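Local coordinates for protein phosphatase Slingshot homolog 2 (Homo sapiens, PDB 2NT2) that removes phosphate from cofilin through its catalytic domain, the part in this chain, and so activates cofilin to disassemble actin filaments, at residues E9-G14 against S97-Y102; Y32-T37 against C84-K89; V36-D41 against N52-D57. The protein carries 1 engineered substitution. All coordinates share one frame; numbering follows the deposited sequence.

Interaction 1: residues E9-G14 against S97-Y102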
ATOM      1  N   GLU A   9      10.188  -7.413   2.350  1.00 25.01           N
ATOM      2  CA  GLU A   9      10.735  -7.531   3.700  1.00 27.37           C
ATOM      3  C   GLU A   9      10.068  -6.512   4.626  1.00 20.98           C
ATOM      4  O   GLU A   9       9.686  -6.839   5.742  1.00 20.62           O
ATOM      5  CB  GLU A   9      12.249  -7.359   3.706  1.00 38.57           C
ATOM      6  CG  GLU A   9      12.794  -6.268   4.604  1.00 53.90           C
ATOM      7  CD  GLU A   9      13.044  -6.699   6.033  1.00 61.66           C
ATOM      8  OE1 GLU A   9      14.117  -6.368   6.574  1.00 64.93           O
ATOM      9  OE2 GLU A   9      12.162  -7.362   6.633  1.00 74.41           O
ATOM     10  N   HIS A  10       9.904  -5.304   4.095  1.00 21.09           N
ATOM     11  CA  HIS A  10       9.418  -4.167   4.857  1.00 20.42           C
ATOM     12  C   HIS A  10       8.001  -3.756   4.504  1.00 17.07           C
ATOM     13  O   HIS A  10       7.583  -2.642   4.854  1.00 20.22           O
ATOM     14  CB  HIS A  10      10.373  -2.981   4.641  1.00 18.32           C
ATOM     15  CG  HIS A  10      10.418  -2.535   3.210  1.00 24.72           C
ATOM     16  ND1 HIS A  10      10.781  -3.361   2.171  1.00 24.78           N
ATOM     17  CD2 HIS A  10      10.138  -1.333   2.648  1.00 26.96           C
ATOM     18  CE1 HIS A  10      10.726  -2.690   1.031  1.00 25.13           C
ATOM     19  NE2 HIS A  10      10.337  -1.451   1.294  1.00 23.63           N
ATOM     20  N   VAL A  11       7.231  -4.604   3.821  1.00 16.68           N
ATOM     21  CA  VAL A  11       5.917  -4.158   3.341  1.00 17.09           C
ATOM     22  C   VAL A  11       4.843  -5.214   3.560  1.00 15.97           C
ATOM     23  O   VAL A  11       4.979  -6.354   3.109  1.00 25.46           O
ATOM     24  CB  VAL A  11       5.921  -3.792   1.845  1.00 21.12           C
ATOM     25  CG1 VAL A  11       4.527  -3.391   1.371  1.00  8.10           C
ATOM     26  CG2 VAL A  11       6.918  -2.682   1.553  1.00  4.03           C
ATOM     27  N   PHE A  12       3.757  -4.816   4.219  1.00 16.07           N
ATOM     28  CA  PHE A  12       2.581  -5.674   4.329  1.00 15.17           C
ATOM     29  C   PHE A  12       1.393  -5.016   3.630  1.00 19.40           C
ATOM     30  O   PHE A  12       1.272  -3.791   3.667  1.00 12.82           O
ATOM     31  CB  PHE A  12       2.227  -5.967   5.789  1.00 17.54           C
ATOM     32  CG  PHE A  12       3.061  -7.084   6.404  1.00 26.98           C
ATOM     33  CD1 PHE A  12       4.286  -6.810   6.986  1.00 33.72           C
ATOM     34  CD2 PHE A  12       2.604  -8.392   6.385  1.00 22.12           C
ATOM     35  CE1 PHE A  12       5.048  -7.824   7.540  1.00 34.76           C
ATOM     36  CE2 PHE A  12       3.359  -9.411   6.932  1.00 27.00           C
ATOM     37  CZ  PHE A  12       4.584  -9.130   7.510  1.00 31.31           C
ATOM     38  N   LEU A  13       0.545  -5.842   3.045  1.00 15.92           N
ATOM     39  CA  LEU A  13      -0.701  -5.398   2.422  1.00 19.41           C
ATOM     40  C   LEU A  13      -1.903  -5.972   3.162  1.00 18.20           C
ATOM     41  O   LEU A  13      -1.995  -7.195   3.336  1.00 17.70           O
ATOM     42  CB  LEU A  13      -0.695  -5.820   0.949  1.00 11.28           C
ATOM     43  CG  LEU A  13      -1.910  -5.393   0.121  1.00 16.45           C
ATOM     44  CD1 LEU A  13      -1.986  -3.877   0.071  1.00  5.89           C
ATOM     45  CD2 LEU A  13      -1.852  -5.996  -1.276  1.00 12.94           C
ATOM     46  N   GLY A  14      -2.837  -5.139   3.626  1.00 15.71           N
ATOM     47  CA  GLY A  14      -3.915  -5.654   4.459  1.00 18.74           C
ATOM     48  C   GLY A  14      -5.169  -4.815   4.506  1.00 18.15           C
ATOM     49  O   GLY A  14      -5.397  -3.912   3.704  1.00 16.18           O
ATOM     50  N   SER A  97      -3.194  -1.337  -5.124  1.00 11.23           N
ATOM     51  CA  SER A  97      -2.676  -0.490  -6.182  1.00 14.50           C
ATOM     52  C   SER A  97      -1.421   0.251  -5.734  1.00  9.79           C
ATOM     53  O   SER A  97      -0.418   0.283  -6.445  1.00  9.10           O
ATOM     54  CB  SER A  97      -3.731   0.535  -6.617  1.00 19.30           C
ATOM     55  OG  SER A  97      -5.009  -0.061  -6.710  1.00 38.28           O
ATOM     56  N   THR A  98      -1.497   0.849  -4.549  1.00 13.69           N
ATOM     57  CA  THR A  98      -0.363   1.575  -3.990  1.00 17.34           C
ATOM     58  C   THR A  98       0.863   0.677  -3.879  1.00 15.04           C
ATOM     59  O   THR A  98       1.965   1.052  -4.269  1.00  9.81           O
ATOM     60  CB  THR A  98      -0.695   2.136  -2.593  1.00 20.63           C
ATOM     61  OG1 THR A  98      -1.764   3.079  -2.707  1.00 16.17           O
ATOM     62  CG2 THR A  98       0.502   2.886  -2.030  1.00 14.85           C
ATOM     63  N   VAL A  99       0.645  -0.531  -3.364  1.00 21.26           N
ATOM     64  CA  VAL A  99       1.742  -1.487  -3.222  1.00 21.96           C
ATOM     65  C   VAL A  99       2.321  -1.860  -4.579  1.00 17.94           C
ATOM     66  O   VAL A  99       3.535  -1.972  -4.752  1.00 15.10           O
ATOM     67  CB  VAL A  99       1.296  -2.761  -2.483  1.00 16.24           C
ATOM     68  CG1 VAL A  99       2.341  -3.850  -2.655  1.00  9.90           C
ATOM     69  CG2 VAL A  99       1.054  -2.485  -1.008  1.00 11.34           C
ATOM     70  N   ILE A 100       1.456  -2.037  -5.582  1.00 16.41           N
ATOM     71  CA  ILE A 100       1.956  -2.405  -6.903  1.00 15.85           C
ATOM     72  C   ILE A 100       2.844  -1.299  -7.471  1.00 13.59           C
ATOM     73  O   ILE A 100       3.900  -1.577  -8.033  1.00 17.93           O
ATOM     74  CB  ILE A 100       0.819  -2.723  -7.887  1.00 20.90           C
ATOM     75  CG1 ILE A 100       0.076  -4.025  -7.605  1.00 19.91           C
ATOM     76  CG2 ILE A 100       1.358  -2.721  -9.314  1.00 15.19           C
ATOM     77  CD1 ILE A 100      -1.421  -3.972  -7.809  1.00 14.58           C
ATOM     78  N   ALA A 101       2.406  -0.055  -7.325  1.00 12.01           N
ATOM     79  CA  ALA A 101       3.134   1.113  -7.783  1.00 12.40           C
ATOM     80  C   ALA A 101       4.488   1.229  -7.098  1.00 16.81           C
ATOM     81  O   ALA A 101       5.486   1.548  -7.737  1.00 14.43           O
ATOM     82  CB  ALA A 101       2.331   2.383  -7.535  1.00  6.22           C
ATOM     83  N   TYR A 102       4.527   0.998  -5.786  1.00 13.25           N
ATOM     84  CA  TYR A 102       5.807   1.104  -5.084  1.00 14.82           C
ATOM     85  C   TYR A 102       6.824   0.113  -5.653  1.00 15.86           C
ATOM     86  O   TYR A 102       7.981   0.464  -5.874  1.00 17.84           O
ATOM     87  CB  TYR A 102       5.623   0.871  -3.587  1.00 14.30           C
ATOM     88  CG  TYR A 102       6.929   0.757  -2.830  1.00 21.60           C
ATOM     89  CD1 TYR A 102       7.676   1.890  -2.532  1.00 15.62           C
ATOM     90  CD2 TYR A 102       7.415  -0.474  -2.415  1.00 25.84           C
ATOM     91  CE1 TYR A 102       8.870   1.802  -1.844  1.00 19.07           C
ATOM     92  CE2 TYR A 102       8.610  -0.573  -1.724  1.00 28.88           C
ATOM     93  CZ  TYR A 102       9.333   0.568  -1.441  1.00 23.83           C
ATOM     94  OH  TYR A 102      10.521   0.464  -0.750  1.00 21.80           O
TER
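Tyr102 reaches from helix 94-107 to His10, which stands just before strand 11-14. Its CB carries the ring off the helix with CG opposite the backbone N (chi1 171°), and this sends the ring toward the strand. Further out, CE2 packs against Val11 CG2 at 4.2 Å. CE2 also lies near His10 NE2, and CZ is 3.5 Å from the same nitrogen. At the tip, Tyr102 OH is hydrogen-bonded to His10 NE2 at 2.8 Å. The bond is fairly straight (162°), and either partner could donate. The hydroxyl sits in the plane of the imidazole, at its edge. The two rings meet rim to rim, neither over the other's face, and their planes are 70° apart. Val11 CG2 lies over the centre of the imidazole face, 3.6 Å above its plane. One methyl thus touches both rings.

Farther along the strand the contact is purely apolar. Val99 CG2 meets Leu13 CD1 at 3.5 Å and, more loosely, Val11 CG1. Val11 and Leu13 both point at the helix, which runs nearly antiparallel to the strand. This is helix-on-sheet packing in the core of the phosphatase domain. Val86 of the adjacent parallel strand 83-87 touches both Val11 and Val99, and helix 67-79 flanks the tyrosine through Tyr71 and Ile74.

Interaction 2: residues Y32-T37 against C84-K89. Engineered in segment 84-89: Ser88 (natural residue Cys). With SO4 (sulfate ion), chain D.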
ATOM      1  N   TYR A  32       5.301   1.279  11.221  1.00 18.93           N
ATOM      2  CA  TYR A  32       4.815   2.272  10.278  1.00 19.83           C
ATOM      3  C   TYR A  32       3.512   1.779   9.652  1.00 21.68           C
ATOM      4  O   TYR A  32       3.389   0.608   9.294  1.00 18.50           O
ATOM      5  CB  TYR A  32       5.838   2.536   9.174  1.00 24.23           C
ATOM      6  CG  TYR A  32       7.166   3.061   9.653  1.00 30.10           C
ATOM      7  CD1 TYR A  32       8.181   2.190  10.030  1.00 29.33           C
ATOM      8  CD2 TYR A  32       7.405   4.428   9.728  1.00 31.23           C
ATOM      9  CE1 TYR A  32       9.404   2.658  10.472  1.00 22.20           C
ATOM     10  CE2 TYR A  32       8.630   4.898  10.171  1.00 31.91           C
ATOM     11  CZ  TYR A  32       9.622   4.014  10.539  1.00 26.90           C
ATOM     12  OH  TYR A  32      10.835   4.496  10.979  1.00 29.74           O
ATOM     13  N   ILE A  33       2.542   2.674   9.521  1.00 17.72           N
ATOM     14  CA  ILE A  33       1.283   2.279   8.899  1.00 15.60           C
ATOM     15  C   ILE A  33       0.853   3.304   7.853  1.00 17.19           C
ATOM     16  O   ILE A  33       0.651   4.473   8.176  1.00 16.86           O
ATOM     17  CB  ILE A  33       0.161   2.107   9.928  1.00 18.27           C
ATOM     18  CG1 ILE A  33       0.476   1.110  11.046  1.00 18.45           C
ATOM     19  CG2 ILE A  33      -1.137   1.722   9.231  1.00 21.53           C
ATOM     20  CD1 ILE A  33      -0.632   1.006  12.075  1.00 15.91           C
ATOM     21  N   LEU A  34       0.745   2.814   6.625  1.00 16.52           N
ATOM     22  CA  LEU A  34       0.213   3.553   5.496  1.00 14.56           C
ATOM     23  C   LEU A  34      -1.276   3.234   5.321  1.00 20.94           C
ATOM     24  O   LEU A  34      -1.670   2.173   4.838  1.00 10.59           O
ATOM     25  CB  LEU A  34       0.989   3.236   4.224  1.00 15.25           C
ATOM     26  CG  LEU A  34       0.656   4.064   2.983  1.00 16.02           C
ATOM     27  CD1 LEU A  34       0.560   5.541   3.323  1.00 15.36           C
ATOM     28  CD2 LEU A  34       1.696   3.818   1.896  1.00 13.20           C
ATOM     29  N   ASN A  35      -2.077   4.182   5.780  1.00 16.39           N
ATOM     30  CA  ASN A  35      -3.526   4.115   5.748  1.00 15.45           C
ATOM     31  C   ASN A  35      -4.067   4.862   4.530  1.00 14.19           C
ATOM     32  O   ASN A  35      -4.190   6.083   4.561  1.00 14.53           O
ATOM     33  CB  ASN A  35      -4.073   4.720   7.042  1.00 14.46           C
ATOM     34  CG  ASN A  35      -5.573   4.581   7.168  1.00 12.03           C
ATOM     35  OD1 ASN A  35      -6.251   4.289   6.186  1.00 13.86           O
ATOM     36  ND2 ASN A  35      -6.068   4.794   8.384  1.00 14.60           N
ATOM     37  N   VAL A  36      -4.365   4.120   3.475  1.00 16.80           N
ATOM     38  CA  VAL A  36      -4.809   4.648   2.197  1.00 12.29           C
ATOM     39  C   VAL A  36      -6.324   4.786   2.140  1.00 18.39           C
ATOM     40  O   VAL A  36      -6.987   4.257   1.241  1.00 21.40           O
ATOM     41  CB  VAL A  36      -4.346   3.741   1.034  1.00 10.79           C
ATOM     42  CG1 VAL A  36      -4.419   4.495  -0.288  1.00  8.96           C
ATOM     43  CG2 VAL A  36      -2.933   3.243   1.275  1.00 11.31           C
ATOM     44  N   THR A  37      -6.898   5.455   3.138  1.00 13.72           N
ATOM     45  CA  THR A  37      -8.333   5.655   3.213  1.00 12.02           C
ATOM     46  C   THR A  37      -8.657   7.068   3.707  1.00 13.21           C
ATOM     47  O   THR A  37      -7.817   7.710   4.337  1.00 10.36           O
ATOM     48  CB  THR A  37      -9.061   4.674   4.149  1.00 14.79           C
ATOM     49  OG1 THR A  37      -9.042   5.189   5.492  1.00 13.39           O
ATOM     50  CG2 THR A  37      -8.424   3.298   4.191  1.00  8.72           C
ATOM     51  N   CYS A  84       6.241  -1.888   7.256  1.00 19.85           N
ATOM     52  CA  CYS A  84       5.111  -1.004   6.985  1.00 15.86           C
ATOM     53  C   CYS A  84       3.883  -1.804   6.577  1.00 14.91           C
ATOM     54  O   CYS A  84       3.973  -2.712   5.751  1.00 16.54           O
ATOM     55  CB  CYS A  84       5.495  -0.001   5.896  1.00 19.77           C
ATOM     56  SG  CYS A  84       4.233   1.209   5.444  1.00 20.63           S
ATOM     57  N   LEU A  85       2.739  -1.472   7.170  1.00 17.58           N
ATOM     58  CA  LEU A  85       1.468  -2.032   6.736  1.00 14.34           C
ATOM     59  C   LEU A  85       0.772  -1.085   5.763  1.00 13.23           C
ATOM     60  O   LEU A  85       0.353   0.019   6.107  1.00 15.41           O
ATOM     61  CB  LEU A  85       0.555  -2.329   7.927  1.00  9.08           C
ATOM     62  CG  LEU A  85      -0.916  -2.610   7.589  1.00 10.95           C
ATOM     63  CD1 LEU A  85      -1.048  -3.920   6.831  1.00 14.90           C
ATOM     64  CD2 LEU A  85      -1.769  -2.622   8.849  1.00  6.73           C
ATOM     65  N   VAL A  86       0.628  -1.519   4.510  1.00 14.48           N
ATOM     66  CA  VAL A  86      -0.223  -0.743   3.611  1.00 13.01           C
ATOM     67  C   VAL A  86      -1.638  -1.323   3.651  1.00 16.75           C
ATOM     68  O   VAL A  86      -1.828  -2.483   3.298  1.00 16.01           O
ATOM     69  CB  VAL A  86       0.270  -0.704   2.162  1.00 10.03           C
ATOM     70  CG1 VAL A  86      -0.416   0.458   1.444  1.00  8.04           C
ATOM     71  CG2 VAL A  86       1.780  -0.564   2.098  1.00 11.60           C
ATOM     72  N   HIS A  87      -2.593  -0.516   4.106  1.00 18.50           N
ATOM     73  CA  HIS A  87      -3.963  -1.012   4.241  1.00 11.53           C
ATOM     74  C   HIS A  87      -4.985   0.002   3.737  1.00 10.03           C
ATOM     75  O   HIS A  87      -4.729   1.199   3.645  1.00 10.12           O
ATOM     76  CB  HIS A  87      -4.262  -1.421   5.675  1.00  8.25           C
ATOM     77  CG  HIS A  87      -4.543  -0.322   6.645  1.00  7.25           C
ATOM     78  ND1 HIS A  87      -5.823   0.097   6.936  1.00  9.32           N
ATOM     79  CD2 HIS A  87      -3.730   0.448   7.404  1.00  4.84           C
ATOM     80  CE1 HIS A  87      -5.786   1.074   7.825  1.00  5.11           C
ATOM     81  NE2 HIS A  87      -4.524   1.310   8.127  1.00  8.62           N
ATOM     82  N   SER A  88      -6.140  -0.545   3.377  1.00  9.06           N
ATOM     83  CA  SER A  88      -7.331   0.211   3.021  1.00 13.02           C
ATOM     84  C   SER A  88      -8.490  -0.264   3.894  1.00 15.90           C
ATOM     85  O   SER A  88      -8.274  -0.650   5.046  1.00 13.95           O
ATOM     86  CB  SER A  88      -7.646   0.052   1.535  1.00  8.49           C
ATOM     87  OG  SER A  88      -7.631  -1.311   1.147  1.00 22.11           O
ATOM     88  N   LYS A  89      -9.700  -0.274   3.354  1.00 14.07           N
ATOM     89  CA  LYS A  89     -10.789  -0.959   4.058  1.00 14.90           C
ATOM     90  C   LYS A  89     -10.724  -2.463   3.793  1.00 16.41           C
ATOM     91  O   LYS A  89     -10.732  -3.259   4.724  1.00  9.76           O
ATOM     92  CB  LYS A  89     -12.145  -0.394   3.655  1.00 17.39           C
ATOM     93  CG  LYS A  89     -13.324  -1.322   3.902  1.00 20.51           C
ATOM     94  CD  LYS A  89     -14.539  -0.582   4.422  1.00 24.48           C
ATOM     95  CE  LYS A  89     -15.619  -1.554   4.868  1.00 28.77           C
ATOM     96  NZ  LYS A  89     -16.411  -1.019   6.009  1.00 42.79           N
TER
HETATM   97  S   SO4 D 101     -10.293  -0.952  -0.580  1.00 19.17           S
HETATM   98  O1  SO4 D 101     -10.751  -0.844   0.798  1.00  8.35           O
HETATM   99  O2  SO4 D 101     -11.365  -1.424  -1.454  1.00 17.74           O
HETATM  100  O3  SO4 D 101      -9.850   0.361  -1.057  1.00 19.04           O
HETATM  101  O4  SO4 D 101      -9.171  -1.895  -0.640  1.00  9.64           O
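The imidazole of His87 has Asn35 CA over one face, in a CH-pi contact 4.2 Å from the ring centroid. Ile33 CG2 comes in at the ring edge, close to its plane, 3.4 Å from His87 CD2. The Asn35 amide is tilted 36° to the ring, and its CG is 3.6 Å from His87 NE2. At the ND1 edge of the imidazole, ND1 donates to Ser88 O at 3.2 Å, nearly in the ring plane. With chi1 at 78°, CG stands between the backbone N and carbonyl carbon, which keeps ND1 within range of that oxygen. Cutting the ring back to an alanine is likely to leave Ser88 O without this donor and to open a gap beside Ile33 and Asn35.

Strands 30-35 and 83-87 run parallel as neighbours in the sheet. Leu85 N donates to Tyr32 O, Leu34 N to Leu85 O, His87 N to Leu34 O, and Val36 N to His87 O. Strand 83-87 leads straight into the phosphate-binding loop of the protein-tyrosine phosphatase family. Ser88 is an engineered replacement for the cysteine that forms the phosphocysteine intermediate. A sulfate ion lies in this loop. Lys89 N makes a weak bond to its O1, and Met90 N, Val92 N, Ser93 N and Arg94 NE bind it too. The Ser88 OG approach to sulfate O4 is too short to be trusted in detail.

On the face bearing Leu34, Val86 CG1 packs against Leu34 CD2 at 4.0 Å and Val36 CG2 at 3.8 Å. Beyond the strands, Thr37 CG2 rests 3.5 Å from Ser88 CA.

Interaction 3: residues V36-D41 against N52-D57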
ATOM      1  N   VAL A  36      -4.365   4.120   3.475  1.00 16.80           N
ATOM      2  CA  VAL A  36      -4.809   4.648   2.197  1.00 12.29           C
ATOM      3  C   VAL A  36      -6.324   4.786   2.140  1.00 18.39           C
ATOM      4  O   VAL A  36      -6.987   4.257   1.241  1.00 21.40           O
ATOM      5  CB  VAL A  36      -4.346   3.741   1.034  1.00 10.79           C
ATOM      6  CG1 VAL A  36      -4.419   4.495  -0.288  1.00  8.96           C
ATOM      7  CG2 VAL A  36      -2.933   3.243   1.275  1.00 11.31           C
ATOM      8  N   THR A  37      -6.898   5.455   3.138  1.00 13.72           N
ATOM      9  CA  THR A  37      -8.333   5.655   3.213  1.00 12.02           C
ATOM     10  C   THR A  37      -8.657   7.068   3.707  1.00 13.21           C
ATOM     11  O   THR A  37      -7.817   7.710   4.337  1.00 10.36           O
ATOM     12  CB  THR A  37      -9.061   4.674   4.149  1.00 14.79           C
ATOM     13  OG1 THR A  37      -9.042   5.189   5.492  1.00 13.39           O
ATOM     14  CG2 THR A  37      -8.424   3.298   4.191  1.00  8.72           C
ATOM     15  N   ARG A  38      -9.884   7.486   3.440  1.00 17.48           N
ATOM     16  CA  ARG A  38     -10.457   8.682   4.034  1.00 21.71           C
ATOM     17  C   ARG A  38     -11.294   8.322   5.266  1.00 20.19           C
ATOM     18  O   ARG A  38     -11.306   9.082   6.236  1.00 23.07           O
ATOM     19  CB  ARG A  38     -11.341   9.428   3.030  1.00 27.73           C
ATOM     20  CG  ARG A  38     -12.098  10.596   3.658  1.00 31.50           C
ATOM     21  CD  ARG A  38     -11.420  11.922   3.352  1.00 37.18           C
ATOM     22  NE  ARG A  38     -11.001  12.618   4.563  1.00 46.16           N
ATOM     23  CZ  ARG A  38     -10.111  13.591   4.627  1.00 46.25           C
ATOM     24  NH1 ARG A  38      -9.504  14.029   3.532  1.00 55.50           N
ATOM     25  NH2 ARG A  38      -9.815  14.137   5.799  1.00 49.68           N
ATOM     26  N   GLU A  39     -11.968   7.185   5.195  1.00 14.85           N
ATOM     27  CA  GLU A  39     -12.997   6.768   6.131  1.00 25.24           C
ATOM     28  C   GLU A  39     -12.532   5.860   7.256  1.00 27.20           C
ATOM     29  O   GLU A  39     -13.239   5.609   8.236  1.00 18.61           O
ATOM     30  CB  GLU A  39     -14.111   6.067   5.328  1.00 25.62           C
ATOM     31  CG  GLU A  39     -13.787   4.642   4.915  1.00 20.85           C
ATOM     32  CD  GLU A  39     -13.087   4.532   3.578  1.00 25.03           C
ATOM     33  OE1 GLU A  39     -13.215   3.478   2.914  1.00 36.37           O
ATOM     34  OE2 GLU A  39     -12.393   5.481   3.159  1.00 19.25           O
ATOM     35  N   ILE A  40     -11.325   5.293   7.168  1.00 26.09           N
ATOM     36  CA  ILE A  40     -10.887   4.430   8.268  1.00 19.67           C
ATOM     37  C   ILE A  40      -9.905   5.186   9.157  1.00 21.31           C
ATOM     38  O   ILE A  40      -9.078   5.952   8.673  1.00 13.87           O
ATOM     39  CB  ILE A  40     -10.253   3.124   7.774  1.00 16.06           C
ATOM     40  CG1 ILE A  40     -11.265   2.174   7.109  1.00 20.41           C
ATOM     41  CG2 ILE A  40      -9.524   2.388   8.878  1.00  6.82           C
ATOM     42  CD1 ILE A  40     -11.251   2.339   5.606  1.00 27.49           C
ATOM     43  N   ASP A  41     -10.024   4.956  10.455  1.00 19.46           N
ATOM     44  CA  ASP A  41      -9.217   5.632  11.453  1.00 21.39           C
ATOM     45  C   ASP A  41      -7.815   5.044  11.589  1.00 19.96           C
ATOM     46  O   ASP A  41      -7.565   3.911  11.184  1.00 19.18           O
ATOM     47  CB  ASP A  41      -9.944   5.570  12.809  1.00 19.81           C
ATOM     48  CG  ASP A  41     -11.311   6.226  12.723  1.00 31.05           C
ATOM     49  OD1 ASP A  41     -12.322   5.570  13.051  1.00 56.54           O
ATOM     50  OD2 ASP A  41     -11.386   7.398  12.301  1.00 23.95           O
ATOM     51  N   ASN A  52      -1.403   9.169   5.998  1.00 16.98           N
ATOM     52  CA  ASN A  52      -2.771   8.992   5.512  1.00 19.60           C
ATOM     53  C   ASN A  52      -2.976   9.578   4.122  1.00 16.17           C
ATOM     54  O   ASN A  52      -2.530  10.687   3.828  1.00 23.63           O
ATOM     55  CB  ASN A  52      -3.744   9.613   6.521  1.00 23.96           C
ATOM     56  CG  ASN A  52      -3.756   8.849   7.832  1.00 24.84           C
ATOM     57  OD1 ASN A  52      -4.686   8.082   8.097  1.00 23.40           O
ATOM     58  ND2 ASN A  52      -2.726   9.030   8.653  1.00 12.55           N
ATOM     59  N   ILE A  53      -3.615   8.798   3.267  1.00 15.47           N
ATOM     60  CA  ILE A  53      -3.956   9.147   1.897  1.00 11.64           C
ATOM     61  C   ILE A  53      -5.484   9.158   1.771  1.00 18.81           C
ATOM     62  O   ILE A  53      -6.116   8.150   1.465  1.00 15.07           O
ATOM     63  CB  ILE A  53      -3.331   8.174   0.885  1.00 12.08           C
ATOM     64  CG1 ILE A  53      -1.813   8.050   0.924  1.00 14.69           C
ATOM     65  CG2 ILE A  53      -3.834   8.447  -0.527  1.00 11.94           C
ATOM     66  CD1 ILE A  53      -0.942   9.275   0.991  1.00 13.37           C
ATOM     67  N   ARG A  54      -6.041  10.322   2.067  1.00 17.53           N
ATOM     68  CA  ARG A  54      -7.434  10.510   2.432  1.00 24.38           C
ATOM     69  C   ARG A  54      -8.347  10.569   1.212  1.00 25.44           C
ATOM     70  O   ARG A  54      -8.835  11.617   0.804  1.00 17.41           O
ATOM     71  CB  ARG A  54      -7.558  11.767   3.299  1.00 26.48           C
ATOM     72  CG  ARG A  54      -6.367  11.876   4.253  1.00 30.67           C
ATOM     73  CD  ARG A  54      -6.753  12.482   5.580  1.00 35.49           C
ATOM     74  NE  ARG A  54      -5.708  13.389   6.078  1.00 46.83           N
ATOM     75  CZ  ARG A  54      -5.412  14.551   5.508  1.00 53.72           C
ATOM     76  NH1 ARG A  54      -6.055  14.973   4.426  1.00 56.66           N
ATOM     77  NH2 ARG A  54      -4.452  15.312   6.024  1.00 55.59           N
ATOM     78  N   VAL A  55      -8.571   9.383   0.673  1.00 21.47           N
ATOM     79  CA  VAL A  55      -9.129   9.124  -0.638  1.00 17.26           C
ATOM     80  C   VAL A  55     -10.158   8.006  -0.595  1.00 21.55           C
ATOM     81  O   VAL A  55     -10.055   7.080   0.218  1.00 21.84           O
ATOM     82  CB  VAL A  55      -7.961   8.731  -1.576  1.00 18.77           C
ATOM     83  CG1 VAL A  55      -8.192   7.353  -2.168  1.00 22.86           C
ATOM     84  CG2 VAL A  55      -7.742   9.785  -2.638  1.00 21.38           C
ATOM     85  N   TYR A  56     -11.180   8.067  -1.451  1.00 19.94           N
ATOM     86  CA  TYR A  56     -12.161   6.987  -1.495  1.00 15.50           C
ATOM     87  C   TYR A  56     -11.831   6.019  -2.641  1.00 22.77           C
ATOM     88  O   TYR A  56     -11.182   6.380  -3.621  1.00 15.40           O
ATOM     89  CB  TYR A  56     -13.577   7.500  -1.657  1.00 22.56           C
ATOM     90  CG  TYR A  56     -14.159   8.351  -0.564  1.00 21.00           C
ATOM     91  CD1 TYR A  56     -14.329   9.719  -0.738  1.00 19.99           C
ATOM     92  CD2 TYR A  56     -14.557   7.809   0.649  1.00 22.08           C
ATOM     93  CE1 TYR A  56     -14.865  10.519   0.254  1.00 18.79           C
ATOM     94  CE2 TYR A  56     -15.093   8.596   1.649  1.00 25.70           C
ATOM     95  CZ  TYR A  56     -15.247   9.949   1.451  1.00 24.20           C
ATOM     96  OH  TYR A  56     -15.784  10.739   2.446  1.00 23.71           O
ATOM     97  N   ASP A  57     -12.295   4.786  -2.492  1.00 20.71           N
ATOM     98  CA  ASP A  57     -12.144   3.734  -3.485  1.00 23.15           C
ATOM     99  C   ASP A  57     -13.150   3.914  -4.621  1.00 29.11           C
ATOM    100  O   ASP A  57     -14.126   3.167  -4.726  1.00 22.18           O
ATOM    101  CB  ASP A  57     -12.352   2.359  -2.837  1.00 19.26           C
ATOM    102  CG  ASP A  57     -11.863   1.220  -3.713  1.00 20.11           C
ATOM    103  OD1 ASP A  57     -11.091   1.487  -4.655  1.00 14.02           O
ATOM    104  OD2 ASP A  57     -12.248   0.061  -3.433  1.00 15.11           O
TER
HETATM  105  O   HOH W   1     -14.410   4.077  -0.286  1.00  3.93           O
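Arg38 lies across Arg54 and Tyr56. Its CB sits over one face of the Tyr56 ring in a CH-pi contact, 4.2 Å from the centroid. Arg38 CG then passes toward the phenol end, 3.9 Å from Tyr56 OH. Bends at chi2 (101°) and chi3 (-120°) turn the guanidinium over Arg54, whose CB lies over one of its faces, offset toward the rim. Arg38 CZ is 3.4 Å from Arg54 CB; the still closer approach of Arg38 NH1 is doubtful. The two guanidinium planes are 44° apart. Their NH1 atoms are 3.7 Å from each other, so the like charges probably repel to some extent.

Deeper in, Val36 CG1 and Ile53 CG2 lie side by side at 4.0 Å. Between the backbones, Arg54 CA makes a CA-H...O contact with Thr37 O at 3.4 Å. Arg38 N gives only a weak hydrogen bond to Val55 O, at 3.3 Å.

These two loops leave the C-terminal ends of strands 30-35 and 49-52, at the active-site end of the phosphatase domain. The loop after strand 49-52 is consistent with the one that carries the general acid in related dual-specificity phosphatases. Arg54 is the centre of an inverse gamma turn. On the other loop, Thr37 OG1 accepts from Ile40 N at 2.8 Å, an ST motif that folds the chain back.

Arg94 of helix 94-107 ties both loops to the sulfate site. Its NH2 forms a salt bridge with Glu39 OE1, and its NH1 bonds to Val55 O. Glu39 OE2 also receives a weak bond from Arg38 N. A water accepts from Asp57 N and donates weakly to Glu39 OE1. Asp57 OD1 is held by Ser93 and Asn128.

From the N terminus, residues 9-14 open the longest loop, which interaction 1 closes at 97-102. Interaction 2 lies wholly within it, from 32-37 to 84-89. Interaction 3 lies within that in turn, from 36-41 to 52-57, so none of the three cross. Interactions 2 and 3 share Val36 and Thr37, where strand 30-35 gives way to its loop. Interaction 1 fixes helix 94-107 on the sheet. Interaction 2 joins two central strands, and strand 83-87 is also bonded to strand 11-14 through Phe12. Interaction 3 joins the loops that follow strands 30-35 and 49-52. Helix 94-107, which begins at the phosphate-binding loop, is one side of interaction 1 and packs against the other two.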